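Local atomic coordinates of intracellular exo-alpha-(1->5)-L-arabinofuranosidase (Bifidobacterium longum, PDB entry 2Y2W), a protein that hydrolyses terminal non-reducing alpha-(1->5)-linked arabinofuranosyl units from arabinans and also acts on arabinoxylan, contributing to breakdown of the plant cell wall. Residues Phe92-Asp95 with Val96-Leu99; Asp235-Ala238 with His239-Leu243. All coordinates share one frame; numbering follows the deposited sequence.

Interaction 1 (Phe92-Asp95 with Val96-Leu99); sequences FRQD and VLDL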
# COMPACT_ATOMS: atom_id res chain seq x y z
N PHE D 92 21.25 7.24 31.08
CA PHE D 92 20.47 6.11 31.57
C PHE D 92 20.57 6.01 33.08
O PHE D 92 21.65 6.14 33.65
CB PHE D 92 20.93 4.79 30.94
CG PHE D 92 21.00 4.81 29.43
CD1 PHE D 92 19.95 5.30 28.67
CD2 PHE D 92 22.13 4.31 28.78
CE1 PHE D 92 20.03 5.32 27.28
CE2 PHE D 92 22.21 4.32 27.39
CZ PHE D 92 21.16 4.83 26.64
N ARG D 93 19.43 5.78 33.73
CA ARG D 93 19.38 5.63 35.18
C ARG D 93 20.03 4.32 35.61
O ARG D 93 19.62 3.25 35.17
CB ARG D 93 17.93 5.68 35.68
CG ARG D 93 17.38 7.08 35.86
CD ARG D 93 15.92 7.07 36.29
NE ARG D 93 15.75 6.63 37.68
CZ ARG D 93 14.68 6.90 38.43
NH1 ARG D 93 13.67 7.62 37.94
NH2 ARG D 93 14.62 6.45 39.67
N GLN D 94 21.04 4.42 36.47
CA GLN D 94 21.76 3.24 36.94
C GLN D 94 20.94 2.44 37.94
O GLN D 94 21.01 1.21 37.96
CB GLN D 94 23.13 3.61 37.53
CG GLN D 94 24.09 2.42 37.71
CD GLN D 94 24.36 1.66 36.41
OE1 GLN D 94 24.86 2.22 35.44
NE2 GLN D 94 24.03 0.37 36.41
N ASP D 95 20.16 3.13 38.77
CA ASP D 95 19.32 2.45 39.76
C ASP D 95 18.29 1.54 39.10
O ASP D 95 17.97 0.47 39.61
CB ASP D 95 18.66 3.44 40.73
CG ASP D 95 17.80 4.50 40.03
OD1 ASP D 95 17.75 4.54 38.78
OD2 ASP D 95 17.17 5.30 40.75
N VAL D 96 17.79 1.98 37.94
CA VAL D 96 16.85 1.20 37.14
C VAL D 96 17.58 0.01 36.50
O VAL D 96 17.09 -1.12 36.56
CB VAL D 96 16.14 2.08 36.08
CG1 VAL D 96 15.40 1.23 35.05
CG2 VAL D 96 15.17 3.04 36.76
N LEU D 97 18.75 0.28 35.92
CA LEU D 97 19.60 -0.76 35.36
C LEU D 97 19.97 -1.84 36.38
O LEU D 97 19.97 -3.04 36.05
CB LEU D 97 20.88 -0.16 34.76
CG LEU D 97 20.87 0.31 33.31
CD1 LEU D 97 22.07 1.20 33.03
CD2 LEU D 97 20.85 -0.87 32.35
N ASP D 98 20.29 -1.42 37.60
CA ASP D 98 20.61 -2.34 38.69
C ASP D 98 19.46 -3.30 38.99
O ASP D 98 19.68 -4.49 39.22
CB ASP D 98 21.01 -1.58 39.97
CG ASP D 98 22.38 -0.92 39.86
OD1 ASP D 98 23.20 -1.33 39.01
OD2 ASP D 98 22.65 0.01 40.65
N LEU D 99 18.23 -2.77 38.98
CA LEU D 99 17.04 -3.58 39.21
C LEU D 99 16.67 -4.47 38.02
O LEU D 99 15.99 -5.49 38.20
CB LEU D 99 15.84 -2.71 39.62
CG LEU D 99 15.89 -2.04 41.00
CD1 LEU D 99 14.65 -1.19 41.22
CD2 LEU D 99 16.04 -3.05 42.12

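Interaction 2 (Asp235-Ala238 with His239-Leu243); sequences DKVA and HAMKL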
# COMPACT_ATOMS: atom_id res chain seq x y z
N ASP D 235 4.28 -11.97 4.70
CA ASP D 235 4.94 -12.87 3.76
C ASP D 235 6.00 -12.13 2.95
O ASP D 235 7.10 -12.65 2.75
CB ASP D 235 3.92 -13.53 2.83
CG ASP D 235 4.56 -14.47 1.81
OD1 ASP D 235 5.55 -15.17 2.15
OD2 ASP D 235 4.08 -14.50 0.66
N LYS D 236 5.66 -10.92 2.50
CA LYS D 236 6.59 -10.07 1.76
C LYS D 236 7.78 -9.62 2.62
O LYS D 236 8.93 -9.75 2.20
CB LYS D 236 5.87 -8.85 1.18
CG LYS D 236 4.95 -9.15 0.01
CD LYS D 236 4.10 -7.94 -0.37
CE LYS D 236 3.00 -8.31 -1.37
NZ LYS D 236 2.02 -9.31 -0.84
N VAL D 237 7.49 -9.13 3.82
CA VAL D 237 8.52 -8.59 4.72
C VAL D 237 9.44 -9.68 5.28
O VAL D 237 10.66 -9.51 5.31
CB VAL D 237 7.91 -7.74 5.86
CG1 VAL D 237 8.99 -7.17 6.77
CG2 VAL D 237 7.07 -6.60 5.28
N ALA D 238 8.85 -10.80 5.72
CA ALA D 238 9.61 -11.91 6.30
C ALA D 238 10.56 -12.55 5.29
O ALA D 238 11.71 -12.85 5.62
CB ALA D 238 8.68 -12.95 6.89
N HIS D 239 10.08 -12.75 4.07
CA HIS D 239 10.91 -13.29 3.00
C HIS D 239 12.10 -12.39 2.67
O HIS D 239 13.24 -12.87 2.62
CB HIS D 239 10.09 -13.53 1.73
CG HIS D 239 10.92 -13.68 0.49
ND1 HIS D 239 11.06 -12.68 -0.44
CD2 HIS D 239 11.69 -14.71 0.07
CE1 HIS D 239 11.87 -13.09 -1.40
NE2 HIS D 239 12.27 -14.32 -1.12
N ALA D 240 11.83 -11.11 2.46
CA ALA D 240 12.84 -10.13 2.09
C ALA D 240 13.91 -9.96 3.17
O ALA D 240 15.09 -9.87 2.87
CB ALA D 240 12.20 -8.79 1.76
N MET D 241 13.48 -9.93 4.43
CA MET D 241 14.42 -9.82 5.54
C MET D 241 15.32 -11.05 5.66
O MET D 241 16.54 -10.91 5.78
CB MET D 241 13.71 -9.49 6.85
CG MET D 241 13.32 -8.03 6.95
SD MET D 241 12.38 -7.64 8.43
CE MET D 241 13.63 -7.82 9.70
N LYS D 242 14.72 -12.25 5.62
CA LYS D 242 15.50 -13.49 5.65
C LYS D 242 16.39 -13.67 4.41
O LYS D 242 17.39 -14.37 4.47
CB LYS D 242 14.62 -14.73 5.87
CG LYS D 242 14.52 -15.16 7.33
CD LYS D 242 13.85 -16.51 7.51
CE LYS D 242 14.81 -17.67 7.25
NZ LYS D 242 14.11 -18.99 7.24
N LEU D 243 16.00 -13.03 3.31
CA LEU D 243 16.83 -13.01 2.11
C LEU D 243 18.09 -12.17 2.31
O LEU D 243 19.14 -12.48 1.76
CB LEU D 243 16.02 -12.51 0.90
CG LEU D 243 16.67 -12.48 -0.49
CD1 LEU D 243 17.31 -13.82 -0.87
CD2 LEU D 243 15.64 -12.07 -1.53
O HOH W 1 9.39 -10.32 -0.51

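Interaction 1 (Phe92-Asp95 with Val96-Leu99)
The first turn of helix 94-103, with Arg93 at its N-cap, starts on the backbone bond from Leu97 N to Arg93 O, 3.2 Å long and nearly straight at 164°. The next turn bond, Asp98 N to Gln94 O, is shorter at 2.8 Å. One turn along the surface, Gln94 reaches forward to Asp98: its CG stands anti to the backbone N (chi1 -165°) and the chain bends at chi2, which brings NE2 within 3.2 Å of Asp98 OD1. The hydrogen bond leaves close to the amide plane but meets the carboxylate from above, the two planes standing 45° apart. Gln94 NE2 also passes Leu97 CB at 3.6 Å, while Gln94 OE1 is hydrogen-bonded to Lys158 NZ. With an alanine in place of Gln94, Asp98 OD1 would probably lose its amide donor and Lys158 would lose this one acceptor. Beside the opening turn, Arg93 grips Asp95 side-on, Arg93 NE to Asp95 OD1 at 3.1 Å and Arg93 NH2 to Asp95 OD2 at 3.0 Å, as a two-pronged salt bridge nearly in the guanidinium plane; NH1 goes to Glu81. Val96 CG2 packs obliquely by the guanidinium, 3.8 Å from Arg93 NE, and 3.6 Å from Asp95 OD1. Leu97 lies against helix 149-159, touching Trp155 and Ala159, whereas Val96 and Leu99 face strand 417-419 and Leu99 also meets strand 425-427.

Interaction 2 (Asp235-Ala238 with His239-Leu243)
Met241 rides one helical turn beyond Val237, and its side chain can be followed atom by atom along that neighbour. Met241 CB lies 3.4 Å from Val237 O, the same carbonyl that accepts the backbone bond from Met241 N at 3.0 Å. Met241 CG stays 3.5 Å from Val237 O, because chi1 of -78° sets it anti to the carbonyl carbon of its own residue and beside the backbone N. Met241 SD then comes alongside Val237 CG1 at 3.8 Å, the two side chains running side by side and pointing the same way. At SD the chain bends, with chi3 near 70°, and the methyl CE turns onward, while the side chain as a whole packs on Leu178 and Leu181 of helix 174-185 and on Trp210 and Leu250 of the barrel strands.

Another face of the helix carries mixed polar and apolar contacts. Lys236 O accepts the bond from Ala240 N and also a hydrogen bond donated by a water at 2.8 Å. That water lies in the plane of the His239 ring, at its edge, 2.9 Å from His239 ND1, and so bridges ring and backbone. The imidazole is also met edge-to-face by His224 of the second subunit, which hydrogen-bonds Asp235 as well; Lys236 forms a salt bridge with Glu229 of that subunit. Ala240, its CB 3.4 Å from Lys236 O, lies at the border between helix 174-185, where it touches Leu174 and Leu178, and the second subunit, where it meets Leu137.

Successive i to i+4 bonds, one apolar face turned to barrel strands 209-212 and 249-252 and a mixed face turned to the second subunit fit the helix of a beta-alpha-beta unit in a (beta/alpha)8 barrel.

How the interactions relate
Interaction 1 spans the N-terminal start of a helix, whereas interaction 2 lies within one, and they come in series along the chain. Their centres lie 36 Å apart and their nearest atoms about 22 Å, so they do not touch. Both helices precede barrel strands: helix 94-103 leads into strand 107-110, and helix 227-244 leads into strand 249-252. Interaction 1 is the nearer to the substrate site, the side chain of Val96 being about 11 Å from that of Gln409, a residue implicated in substrate recognition by similarity. Interaction 2 lies away from the annotated sites and borders the second subunit, whereas no other chain of the assembly touches residues 92-99.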